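Local coordinates for walker-Type ATPase (Pyrococcus abyssi, PDB 2QEN), which binds ADP and magnesium in a P-loop (Walker-type) nucleotide site and probably hydrolyses ATP, although its cellular role is unknown, at residues T9-E12 against D13-D16; S21-L24 against E25-L28; K44-L47 against L48-F51; P239-L242 against V243-G246. The protein carries 1 engineered substitution. All blocks are in the same frame, centred on the assembly; numbering follows the deposited sequence.

Contact 1 lies at the surface, contact 2 is half-buried on helix 18-30, and contacts 3 and 4 are buried. Three of them meet ADP: contact 3 holds the phosphates and magnesium, contact 1 reads the edge of the adenine, and contact 4 brings Pro239 and Gly240 to the base and ribose without touching the other contacts. Contact 2 stays clear of the nucleotide and joins contact 3 through Phe51, while contact 1 rests on contact 3 at Ala50 and Ser46. The chemistry follows the place: salt bridges and bridging waters near solvent in contacts 1 and 2, metal and phosphate bonds in contact 3, mostly apolar packing in contact 4.

Contact 1: residues T9-E12 against D13-D16; sequences TRRE and DIFD. With ADP (adenosine-5'-diphosphate), chain C.
Arg10 and Arg11 pair with Asp13 and Ile14 in a tight local turn of 3-10 character, set in the loop that leads into helix 18-30 and forms one wall of the adenine pocket of this P-loop ATPase. Two backbone bonds close it: Asp13 N donates to Arg10 O at 3.1 Å, and Ile14 N to Arg11 O with an N-H...O angle of 162°. Both run from residue i+3 back to residue i, the 3-10 spacing. On the outside, Arg10 NH2 lies 3.1 Å from Asp13 OD1 in a salt bridge, but the carboxylate is turned 84° against the guanidinium and the oxygen sits well out of its plane, so charge alone holds the pair. Through its other oxygen, OD2, Asp13 accepts from a water that in turn accepts from Thr9 N, tying the start of the segment to the turn. Beyond the turn the chain extends past the base and reads its edge: Phe15 N donates to N1 of ADP at 2.9 Å, and N6 returns a bond to Phe15 O. The Phe15 ring points elsewhere and packs edge-to-face with Phe211. Ile14 instead turns to the base; with CG1 anti to the carbonyl carbon (chi1 -73°), its CD1 comes to rest over one face of the adenine, 3.8 Å from C6 of ADP.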
loop_
_atom_site.group_PDB
_atom_site.type_symbol
_atom_site.label_atom_id
_atom_site.label_comp_id
_atom_site.label_asym_id
_atom_site.label_seq_id
_atom_site.Cartn_x
_atom_site.Cartn_y
_atom_site.Cartn_z
ATOM N N THR A 9 -14.524 0.794 3.499
ATOM C CA THR A 9 -14.828 1.124 2.104
ATOM C C THR A 9 -15.474 2.501 1.902
ATOM O O THR A 9 -15.604 2.959 0.769
ATOM C CB THR A 9 -15.764 0.052 1.461
ATOM O OG1 THR A 9 -17.025 0.061 2.138
ATOM C CG2 THR A 9 -15.162 -1.353 1.561
ATOM N N ARG A 10 -15.878 3.150 2.991
ATOM C CA ARG A 10 -16.574 4.437 2.924
ATOM C C ARG A 10 -15.860 5.496 3.752
ATOM O O ARG A 10 -15.188 5.172 4.733
ATOM C CB ARG A 10 -18.026 4.319 3.430
ATOM C CG ARG A 10 -18.860 3.185 2.829
ATOM C CD ARG A 10 -20.323 3.304 3.210
ATOM N NE ARG A 10 -20.570 3.183 4.655
ATOM C CZ ARG A 10 -21.033 4.161 5.439
ATOM N NH1 ARG A 10 -21.301 5.365 4.939
ATOM N NH2 ARG A 10 -21.231 3.938 6.737
ATOM N N ARG A 11 -16.039 6.753 3.350
ATOM C CA ARG A 11 -15.479 7.924 4.018
ATOM C C ARG A 11 -15.879 8.019 5.505
ATOM O O ARG A 11 -15.027 8.289 6.347
ATOM C CB ARG A 11 -15.888 9.201 3.262
ATOM C CG ARG A 11 -15.466 10.518 3.930
ATOM C CD ARG A 11 -14.266 11.163 3.221
ATOM N NE ARG A 11 -13.253 11.651 4.167
ATOM C CZ ARG A 11 -12.098 11.033 4.419
ATOM N NH1 ARG A 11 -11.780 9.901 3.789
ATOM N NH2 ARG A 11 -11.254 11.551 5.300
ATOM N N GLU A 12 -17.158 7.789 5.823
ATOM C CA GLU A 12 -17.652 7.898 7.208
ATOM C C GLU A 12 -17.085 6.792 8.118
ATOM O O GLU A 12 -17.232 6.846 9.336
ATOM C CB GLU A 12 -19.200 7.957 7.282
ATOM C CG GLU A 12 -19.832 9.266 6.725
ATOM C CD GLU A 12 -21.184 9.683 7.370
ATOM O OE1 GLU A 12 -21.574 9.164 8.450
ATOM O OE2 GLU A 12 -21.868 10.562 6.788
ATOM N N ASP A 13 -16.422 5.809 7.513
ATOM C CA ASP A 13 -15.792 4.693 8.241
ATOM C C ASP A 13 -14.281 4.863 8.468
ATOM O O ASP A 13 -13.640 4.024 9.091
ATOM C CB ASP A 13 -16.092 3.377 7.513
ATOM C CG ASP A 13 -17.584 3.178 7.269
ATOM O OD1 ASP A 13 -18.394 3.788 8.002
ATOM O OD2 ASP A 13 -17.948 2.431 6.335
ATOM N N ILE A 14 -13.735 5.966 7.969
ATOM C CA ILE A 14 -12.302 6.264 8.027
ATOM C C ILE A 14 -12.073 7.367 9.059
ATOM O O ILE A 14 -12.647 8.450 8.931
ATOM C CB ILE A 14 -11.765 6.701 6.599
ATOM C CG1 ILE A 14 -11.680 5.493 5.644
ATOM C CG2 ILE A 14 -10.418 7.443 6.672
ATOM C CD1 ILE A 14 -10.902 4.321 6.202
ATOM N N PHE A 15 -11.257 7.084 10.080
ATOM C CA PHE A 15 -10.839 8.107 11.043
ATOM C C PHE A 15 -9.882 9.098 10.380
ATOM O O PHE A 15 -8.941 8.698 9.694
ATOM C CB PHE A 15 -10.181 7.484 12.283
ATOM C CG PHE A 15 -9.973 8.457 13.426
ATOM C CD1 PHE A 15 -11.005 8.726 14.322
ATOM C CD2 PHE A 15 -8.740 9.099 13.610
ATOM C CE1 PHE A 15 -10.825 9.631 15.378
ATOM C CE2 PHE A 15 -8.545 9.996 14.670
ATOM C CZ PHE A 15 -9.595 10.263 15.554
ATOM N N ASP A 16 -10.131 10.385 10.625
ATOM C CA ASP A 16 -9.438 11.523 9.990
ATOM C C ASP A 16 -9.129 11.390 8.501
ATOM O O ASP A 16 -10.041 11.213 7.689
ATOM C CB ASP A 16 -8.188 11.951 10.757
ATOM C CG ASP A 16 -8.107 13.486 10.924
ATOM O OD1 ASP A 16 -8.386 14.228 9.934
ATOM O OD2 ASP A 16 -7.785 13.944 12.058
HETATM P PB ADP C . -2.179 -0.219 3.467
HETATM O O1B ADP C . -1.548 1.141 3.645
HETATM O O2B ADP C . -3.011 -0.301 2.206
HETATM O O3B ADP C . -1.252 -1.397 3.623
HETATM P PA ADP C . -4.800 -0.594 4.783
HETATM O O1A ADP C . -5.587 0.507 4.122
HETATM O O2A ADP C . -5.092 -2.026 4.461
HETATM O O3A ADP C . -3.191 -0.318 4.713
HETATM O "O5'" ADP C . -5.004 -0.346 6.368
HETATM C "C5'" ADP C . -4.700 -1.330 7.361
HETATM C "C4'" ADP C . -5.925 -1.481 8.272
HETATM O "O4'" ADP C . -5.978 -0.403 9.226
HETATM C "C3'" ADP C . -7.277 -1.414 7.562
HETATM O "O3'" ADP C . -7.763 -2.697 7.185
HETATM C "C2'" ADP C . -8.193 -0.866 8.610
HETATM O "O2'" ADP C . -8.351 -1.914 9.563
HETATM C "C1'" ADP C . -7.315 0.092 9.357
HETATM N N9 ADP C . -7.315 1.512 8.940
HETATM C C8 ADP C . -6.411 2.077 8.119
HETATM N N7 ADP C . -6.625 3.409 7.995
HETATM C C5 ADP C . -7.694 3.714 8.753
HETATM C C6 ADP C . -8.461 4.934 9.076
HETATM N N6 ADP C . -8.116 6.132 8.550
HETATM N N1 ADP C . -9.516 4.814 9.921
HETATM C C2 ADP C . -9.877 3.635 10.438
HETATM N N3 ADP C . -9.213 2.485 10.210
HETATM C C4 ADP C . -8.139 2.458 9.384
HETATM O O HOH W 1 -16.564 0.518 5.392
HETATM O O HOH W 2 -15.254 9.271 10.103
#

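Contact 2: residues S21-L24 against E25-L28; sequences SRKL and EESL. Engineered in segment 21-24: Ser21 (natural residue Phe).
Arg22 and Glu26 lie side by side, one helical turn apart on helix 18-30, pointing the same way. Their charged ends meet in a long salt bridge, with Arg22 NH1 3.5 Å from Glu26 OE2, which sits at the edge of the guanidinium and near its plane. The carboxylate itself stands steeply to that plane, 78° from it. A water makes up for the distance: it accepts from Arg22 NH1 at 2.8 Å and donates to the other oxygen, Glu26 OE1. Arg22 leaves the helix fully extended and folds back only at chi3 (42°), which brings NH1 round to the glutamate. With an alanine in place of Glu26, Arg22 would probably lose both its direct and its water-mediated partner, leaving the guanidinium freer to swing. Behind the pair runs regular alpha-helical bonding, such as Glu26 N to Arg22 O at 2.8 Å. On the inner side, Leu24 CD1 touches Leu28 CD1 at 4.2 Å, and Leu24 packs on Leu36 and Val198 of the central sheet. Ser27 OG is hydrogen-bonded to Thr34, and Glu25 forms a salt bridge with Arg55. Ser21 is an engineered residue, a phenylalanine in the natural protein. The helix is thus two-faced: its leucines fasten it to the sheet, while the outward ion pair, long and shared with water, is likely to add only modestly to its stability.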
loop_
_atom_site.group_PDB
_atom_site.type_symbol
_atom_site.label_atom_id
_atom_site.label_comp_id
_atom_site.label_asym_id
_atom_site.label_seq_id
_atom_site.Cartn_x
_atom_site.Cartn_y
_atom_site.Cartn_z
ATOM N N SER A 21 -7.006 13.142 1.946
ATOM C CA SER A 21 -8.069 13.061 0.946
ATOM C C SER A 21 -8.095 14.305 0.031
ATOM O O SER A 21 -8.173 14.177 -1.190
ATOM C CB SER A 21 -9.419 12.835 1.638
ATOM O OG SER A 21 -10.470 12.779 0.689
ATOM N N ARG A 22 -7.994 15.487 0.633
ATOM C CA ARG A 22 -7.884 16.749 -0.092
ATOM C C ARG A 22 -6.649 16.764 -0.993
ATOM O O ARG A 22 -6.737 17.136 -2.160
ATOM C CB ARG A 22 -7.846 17.944 0.880
ATOM C CG ARG A 22 -7.665 19.302 0.186
ATOM C CD ARG A 22 -7.567 20.474 1.176
ATOM N NE ARG A 22 -6.736 20.128 2.329
ATOM C CZ ARG A 22 -5.416 20.309 2.399
ATOM N NH1 ARG A 22 -4.756 20.857 1.379
ATOM N NH2 ARG A 22 -4.757 19.938 3.501
ATOM N N LYS A 23 -5.512 16.335 -0.447
ATOM C CA LYS A 23 -4.273 16.246 -1.220
ATOM C C LYS A 23 -4.358 15.281 -2.409
ATOM O O LYS A 23 -3.762 15.533 -3.449
ATOM C CB LYS A 23 -3.074 15.942 -0.314
ATOM C CG LYS A 23 -2.610 17.184 0.505
ATOM C CD LYS A 23 -1.638 16.803 1.620
ATOM C CE LYS A 23 -0.716 17.975 1.988
ATOM N NZ LYS A 23 -1.095 18.685 3.259
ATOM N N LEU A 24 -5.110 14.192 -2.246
ATOM C CA LEU A 24 -5.377 13.249 -3.319
ATOM C C LEU A 24 -6.249 13.899 -4.412
ATOM O O LEU A 24 -5.925 13.786 -5.592
ATOM C CB LEU A 24 -6.025 11.974 -2.765
ATOM C CG LEU A 24 -6.073 10.707 -3.620
ATOM C CD1 LEU A 24 -4.716 10.378 -4.217
ATOM C CD2 LEU A 24 -6.557 9.533 -2.787
ATOM N N GLU A 25 -7.322 14.595 -4.008
ATOM C CA GLU A 25 -8.183 15.351 -4.933
ATOM C C GLU A 25 -7.387 16.384 -5.708
ATOM O O GLU A 25 -7.553 16.504 -6.928
ATOM C CB GLU A 25 -9.308 16.084 -4.187
ATOM C CG GLU A 25 -10.456 15.191 -3.745
ATOM C CD GLU A 25 -11.657 15.958 -3.201
ATOM O OE1 GLU A 25 -11.754 17.194 -3.413
ATOM O OE2 GLU A 25 -12.512 15.311 -2.554
ATOM N N GLU A 26 -6.545 17.131 -4.991
ATOM C CA GLU A 26 -5.679 18.148 -5.581
ATOM C C GLU A 26 -4.714 17.548 -6.610
ATOM O O GLU A 26 -4.520 18.105 -7.686
ATOM C CB GLU A 26 -4.921 18.922 -4.490
ATOM C CG GLU A 26 -5.810 19.841 -3.638
ATOM C CD GLU A 26 -5.065 20.586 -2.504
ATOM O OE1 GLU A 26 -3.939 20.184 -2.143
ATOM O OE2 GLU A 26 -5.619 21.581 -1.972
ATOM N N SER A 27 -4.139 16.392 -6.292
ATOM C CA SER A 27 -3.201 15.755 -7.202
ATOM C C SER A 27 -3.862 15.310 -8.509
ATOM O O SER A 27 -3.304 15.499 -9.597
ATOM C CB SER A 27 -2.499 14.577 -6.535
ATOM O OG SER A 27 -1.498 14.086 -7.404
ATOM N N LEU A 28 -5.049 14.718 -8.391
ATOM C CA LEU A 28 -5.847 14.364 -9.567
ATOM C C LEU A 28 -6.136 15.579 -10.450
ATOM O O LEU A 28 -5.980 15.500 -11.673
ATOM C CB LEU A 28 -7.127 13.636 -9.172
ATOM C CG LEU A 28 -6.991 12.111 -9.192
ATOM C CD1 LEU A 28 -6.247 11.571 -7.966
ATOM C CD2 LEU A 28 -8.350 11.459 -9.328
HETATM O O HOH W 3 -2.371 20.969 -0.002
#

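Contact 3: residues K44-L47 against L48-F51; sequences KSSL and LRAF. With MG (magnesium ion), chain B; ADP (adenosine-5'-diphosphate), chain C.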
loop_
_atom_site.group_PDB
_atom_site.type_symbol
_atom_site.label_atom_id
_atom_site.label_comp_id
_atom_site.label_asym_id
_atom_site.label_seq_id
_atom_site.Cartn_x
_atom_site.Cartn_y
_atom_site.Cartn_z
ATOM N N LYS A 44 -3.428 3.156 3.190
ATOM C CA LYS A 44 -3.568 3.537 1.760
ATOM C C LYS A 44 -4.759 2.905 1.048
ATOM O O LYS A 44 -5.529 3.608 0.375
ATOM C CB LYS A 44 -2.288 3.227 0.946
ATOM C CG LYS A 44 -0.974 3.810 1.488
ATOM C CD LYS A 44 0.209 3.447 0.586
ATOM C CE LYS A 44 0.595 1.966 0.665
ATOM N NZ LYS A 44 0.921 1.482 2.083
ATOM N N SER A 45 -4.912 1.580 1.151
ATOM C CA SER A 45 -6.075 0.925 0.525
ATOM C C SER A 45 -7.399 1.480 1.041
ATOM O O SER A 45 -8.324 1.743 0.263
ATOM C CB SER A 45 -6.047 -0.585 0.722
ATOM O OG SER A 45 -5.058 -1.163 -0.106
ATOM N N SER A 46 -7.470 1.661 2.355
ATOM C CA SER A 46 -8.670 2.156 3.017
ATOM C C SER A 46 -9.050 3.547 2.541
ATOM O O SER A 46 -10.201 3.779 2.213
ATOM C CB SER A 46 -8.476 2.153 4.537
ATOM O OG SER A 46 -8.103 0.852 4.959
ATOM N N LEU A 47 -8.068 4.460 2.507
ATOM C CA LEU A 47 -8.261 5.812 1.995
ATOM C C LEU A 47 -8.710 5.775 0.532
ATOM O O LEU A 47 -9.642 6.472 0.155
ATOM C CB LEU A 47 -6.973 6.634 2.145
ATOM C CG LEU A 47 -6.997 8.077 1.622
ATOM C CD1 LEU A 47 -7.905 8.988 2.501
ATOM C CD2 LEU A 47 -5.583 8.645 1.522
ATOM N N LEU A 48 -8.056 4.935 -0.269
ATOM C CA LEU A 48 -8.391 4.780 -1.685
ATOM C C LEU A 48 -9.807 4.237 -1.927
ATOM O O LEU A 48 -10.521 4.775 -2.779
ATOM C CB LEU A 48 -7.338 3.932 -2.417
ATOM C CG LEU A 48 -7.475 3.839 -3.940
ATOM C CD1 LEU A 48 -7.520 5.235 -4.608
ATOM C CD2 LEU A 48 -6.358 2.980 -4.515
ATOM N N ARG A 49 -10.219 3.202 -1.188
ATOM C CA ARG A 49 -11.589 2.685 -1.300
ATOM C C ARG A 49 -12.667 3.709 -0.932
ATOM O O ARG A 49 -13.690 3.807 -1.619
ATOM C CB ARG A 49 -11.790 1.418 -0.451
ATOM C CG ARG A 49 -11.189 0.141 -1.055
ATOM C CD ARG A 49 -11.658 -1.110 -0.324
ATOM N NE ARG A 49 -11.140 -1.139 1.043
ATOM C CZ ARG A 49 -9.997 -1.701 1.412
ATOM N NH1 ARG A 49 -9.217 -2.312 0.526
ATOM N NH2 ARG A 49 -9.626 -1.640 2.681
ATOM N N ALA A 50 -12.435 4.455 0.151
ATOM C CA ALA A 50 -13.314 5.548 0.572
ATOM C C ALA A 50 -13.404 6.653 -0.499
ATOM O O ALA A 50 -14.479 7.153 -0.794
ATOM C CB ALA A 50 -12.825 6.130 1.891
ATOM N N PHE A 51 -12.260 7.000 -1.081
ATOM C CA PHE A 51 -12.160 7.993 -2.157
ATOM C C PHE A 51 -12.947 7.565 -3.402
ATOM O O PHE A 51 -13.666 8.371 -3.992
ATOM C CB PHE A 51 -10.677 8.172 -2.516
ATOM C CG PHE A 51 -10.380 9.363 -3.384
ATOM C CD1 PHE A 51 -10.290 10.634 -2.835
ATOM C CD2 PHE A 51 -10.129 9.200 -4.752
ATOM C CE1 PHE A 51 -9.975 11.717 -3.617
ATOM C CE2 PHE A 51 -9.817 10.287 -5.550
ATOM C CZ PHE A 51 -9.745 11.555 -4.986
HETATM MG MG MG B . -2.975 -1.805 0.650
HETATM P PB ADP C . -2.179 -0.219 3.467
HETATM O O1B ADP C . -1.548 1.141 3.645
HETATM O O2B ADP C . -3.011 -0.301 2.206
HETATM O O3B ADP C . -1.252 -1.397 3.623
HETATM P PA ADP C . -4.800 -0.594 4.783
HETATM O O1A ADP C . -5.587 0.507 4.122
HETATM O O2A ADP C . -5.092 -2.026 4.461
HETATM O O3A ADP C . -3.191 -0.318 4.713
HETATM O "O5'" ADP C . -5.004 -0.346 6.368
HETATM C "C5'" ADP C . -4.700 -1.330 7.361
HETATM C "C4'" ADP C . -5.925 -1.481 8.272
HETATM O "O4'" ADP C . -5.978 -0.403 9.226
HETATM C "C3'" ADP C . -7.277 -1.414 7.562
HETATM O "O3'" ADP C . -7.763 -2.697 7.185
HETATM C "C2'" ADP C . -8.193 -0.866 8.610
HETATM O "O2'" ADP C . -8.351 -1.914 9.563
HETATM C "C1'" ADP C . -7.315 0.092 9.357
HETATM N N9 ADP C . -7.315 1.512 8.940
HETATM C C8 ADP C . -6.411 2.077 8.119
HETATM N N7 ADP C . -6.625 3.409 7.995
HETATM C C5 ADP C . -7.694 3.714 8.753
HETATM C C6 ADP C . -8.461 4.934 9.076
HETATM N N6 ADP C . -8.116 6.132 8.550
HETATM N N1 ADP C . -9.516 4.814 9.921
HETATM C C2 ADP C . -9.877 3.635 10.438
HETATM N N3 ADP C . -9.213 2.485 10.210
HETATM C C4 ADP C . -8.139 2.458 9.384
HETATM O O HOH W 4 -9.813 -1.376 5.442
HETATM O O HOH W 5 -1.956 -0.432 -0.655
HETATM O O HOH W 6 -3.167 -3.399 -0.716
HETATM O O HOH W 7 -4.045 -3.047 1.993
HETATM O O HOH W 8 -1.186 -2.925 1.346
#
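Arg49 folds back along helix 44-54 until its guanidinium lies over Ser45, whose carbonyl O sits 4.0 Å above the plane, over the centre of the Arg49 group. Its bend at chi3 (-66°) carries NH2 toward the nucleotide, where a water weakly bonded to it also donates to Ser46 OG and touches O3' of ADP. Arg49 NE is held by Lys8 O; with an alanine in place of Arg49, the Lys8 carbonyl would probably be left without this mate and the water without one of its anchors. The first turn of the helix carries the last residues of the P-loop (Walker A). Ser45 OG binds magnesium at 2.3 Å, next to Asp135, with which it is hydrogen-bonded. Lys44 NZ, also bonded to Ser172 and Gly38, grips O1B of ADP at 2.9 Å, and Ser46 takes O1A with both its N and its OG. Leu47 and Leu48 point from different sides of the helix, and their amide and carbonyl carry its bonding onward: Leu48 N to Lys44 O at 2.9 Å, Phe51 N to Leu47 O. Leu48 packs on Leu59, Ile168 and Thr170 of the parallel sheet, whereas Leu47 and Phe51 face helix 18-30.

Contact 4: residues P239-L242 against V243-G246; sequences PGWL and VVFG. With ADP (adenosine-5'-diphosphate), chain C.
Trp241 and Val244 supply the apolar side-chain contact between these two turns at the start of helix 239-252, with Trp241 CE3 4.3 Å from Val244 CG2. The methyl meets the indole obliquely, and the indole runs on to Ala266 and Ile270 of helix 255-280, while its NE1 is hydrogen-bonded to Asp341. Leu242 and Phe245 leave the helix for other partners, Leu242 among Phe203, Ser208 and Phe211, Phe245 against Leu212, Ala231 and Leu235.

Backbone bonds join the turns in the alpha-helical pattern. Val243 N donates to Pro239 O at 3.0 Å and Phe245 N to Trp241 O with an N-H...O angle of 168°; Gly246 N reaches Leu242 O. The bond from Val244 N to Gly240 O is weak at 3.3 Å, and the same carbonyl is brushed by Val244 CG2.

The third kind of contact is with the nucleotide, and it is made by van der Waals touch. Pro239 CB stands straight over the adenine, 3.4 Å from C8 of ADP. Gly240 brings its CA within 3.3 Å of the ribose O4' of ADP. Val243 has CG1 anti to the backbone N (chi1 171°), which leaves CG2 beside Pro239 O and 4.0 Å from C1' of ADP. Pro239 and Ile14 therefore enclose the base from opposite faces. A helix start that lays a proline on the adenine in this way is consistent with the helical lid of STAND-like P-loop ATPases, whose GxP motif meets the nucleotide similarly.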
loop_
_atom_site.group_PDB
_atom_site.type_symbol
_atom_site.label_atom_id
_atom_site.label_comp_id
_atom_site.label_asym_id
_atom_site.label_seq_id
_atom_site.Cartn_x
_atom_site.Cartn_y
_atom_site.Cartn_z
ATOM N N PRO A 239 -2.519 2.554 11.919
ATOM C CA PRO A 239 -3.932 2.226 12.093
ATOM C C PRO A 239 -4.217 0.723 12.064
ATOM O O PRO A 239 -5.120 0.282 12.753
ATOM C CB PRO A 239 -4.605 2.926 10.907
ATOM C CG PRO A 239 -3.663 4.027 10.530
ATOM C CD PRO A 239 -2.304 3.454 10.766
ATOM N N GLY A 240 -3.450 -0.042 11.282
ATOM C CA GLY A 240 -3.627 -1.495 11.201
ATOM C C GLY A 240 -3.505 -2.156 12.567
ATOM O O GLY A 240 -4.336 -2.988 12.937
ATOM N N TRP A 241 -2.489 -1.751 13.331
ATOM C CA TRP A 241 -2.265 -2.308 14.664
ATOM C C TRP A 241 -3.205 -1.727 15.730
ATOM O O TRP A 241 -3.637 -2.439 16.635
ATOM C CB TRP A 241 -0.795 -2.174 15.065
ATOM C CG TRP A 241 0.187 -2.752 14.027
ATOM C CD1 TRP A 241 1.277 -2.122 13.497
ATOM C CD2 TRP A 241 0.153 -4.063 13.425
ATOM N NE1 TRP A 241 1.919 -2.952 12.601
ATOM C CE2 TRP A 241 1.248 -4.146 12.539
ATOM C CE3 TRP A 241 -0.698 -5.165 13.547
ATOM C CZ2 TRP A 241 1.526 -5.291 11.796
ATOM C CZ3 TRP A 241 -0.441 -6.306 12.773
ATOM C CH2 TRP A 241 0.674 -6.357 11.920
ATOM N N LEU A 242 -3.543 -0.447 15.596
ATOM C CA LEU A 242 -4.505 0.208 16.493
ATOM C C LEU A 242 -5.905 -0.430 16.443
ATOM O O LEU A 242 -6.578 -0.531 17.470
ATOM C CB LEU A 242 -4.583 1.718 16.209
ATOM C CG LEU A 242 -3.351 2.608 16.492
ATOM C CD1 LEU A 242 -3.570 4.035 15.983
ATOM C CD2 LEU A 242 -2.950 2.620 17.952
ATOM N N VAL A 243 -6.332 -0.835 15.248
ATOM C CA VAL A 243 -7.595 -1.575 15.066
ATOM C C VAL A 243 -7.550 -3.007 15.629
ATOM O O VAL A 243 -8.495 -3.429 16.284
ATOM C CB VAL A 243 -8.095 -1.569 13.587
ATOM C CG1 VAL A 243 -9.291 -2.528 13.397
ATOM C CG2 VAL A 243 -8.506 -0.164 13.162
ATOM N N VAL A 244 -6.476 -3.749 15.372
ATOM C CA VAL A 244 -6.296 -5.098 15.949
ATOM C C VAL A 244 -6.356 -5.036 17.481
ATOM O O VAL A 244 -7.019 -5.861 18.114
ATOM C CB VAL A 244 -4.937 -5.759 15.525
ATOM C CG1 VAL A 244 -4.671 -7.036 16.339
ATOM C CG2 VAL A 244 -4.899 -6.047 13.998
ATOM N N PHE A 245 -5.650 -4.072 18.064
ATOM C CA PHE A 245 -5.685 -3.840 19.513
ATOM C C PHE A 245 -7.106 -3.528 20.022
ATOM O O PHE A 245 -7.552 -4.109 21.009
ATOM C CB PHE A 245 -4.713 -2.726 19.915
ATOM C CG PHE A 245 -4.794 -2.366 21.377
ATOM C CD1 PHE A 245 -4.186 -3.189 22.343
ATOM C CD2 PHE A 245 -5.505 -1.228 21.791
ATOM C CE1 PHE A 245 -4.295 -2.888 23.696
ATOM C CE2 PHE A 245 -5.634 -0.932 23.144
ATOM C CZ PHE A 245 -5.019 -1.738 24.098
ATOM N N GLY A 246 -7.806 -2.615 19.343
ATOM C CA GLY A 246 -9.162 -2.231 19.722
ATOM C C GLY A 246 -10.102 -3.430 19.749
ATOM O O GLY A 246 -10.784 -3.652 20.725
HETATM P PB ADP C . -2.179 -0.219 3.467
HETATM O O1B ADP C . -1.548 1.141 3.645
HETATM O O2B ADP C . -3.011 -0.301 2.206
HETATM O O3B ADP C . -1.252 -1.397 3.623
HETATM P PA ADP C . -4.800 -0.594 4.783
HETATM O O1A ADP C . -5.587 0.507 4.122
HETATM O O2A ADP C . -5.092 -2.026 4.461
HETATM O O3A ADP C . -3.191 -0.318 4.713
HETATM O "O5'" ADP C . -5.004 -0.346 6.368
HETATM C "C5'" ADP C . -4.700 -1.330 7.361
HETATM C "C4'" ADP C . -5.925 -1.481 8.272
HETATM O "O4'" ADP C . -5.978 -0.403 9.226
HETATM C "C3'" ADP C . -7.277 -1.414 7.562
HETATM O "O3'" ADP C . -7.763 -2.697 7.185
HETATM C "C2'" ADP C . -8.193 -0.866 8.610
HETATM O "O2'" ADP C . -8.351 -1.914 9.563
HETATM C "C1'" ADP C . -7.315 0.092 9.357
HETATM N N9 ADP C . -7.315 1.512 8.940
HETATM C C8 ADP C . -6.411 2.077 8.119
HETATM N N7 ADP C . -6.625 3.409 7.995
HETATM C C5 ADP C . -7.694 3.714 8.753
HETATM C C6 ADP C . -8.461 4.934 9.076
HETATM N N6 ADP C . -8.116 6.132 8.550
HETATM N N1 ADP C . -9.516 4.814 9.921
HETATM C C2 ADP C . -9.877 3.635 10.438
HETATM N N3 ADP C . -9.213 2.485 10.210
HETATM C C4 ADP C . -8.139 2.458 9.384
#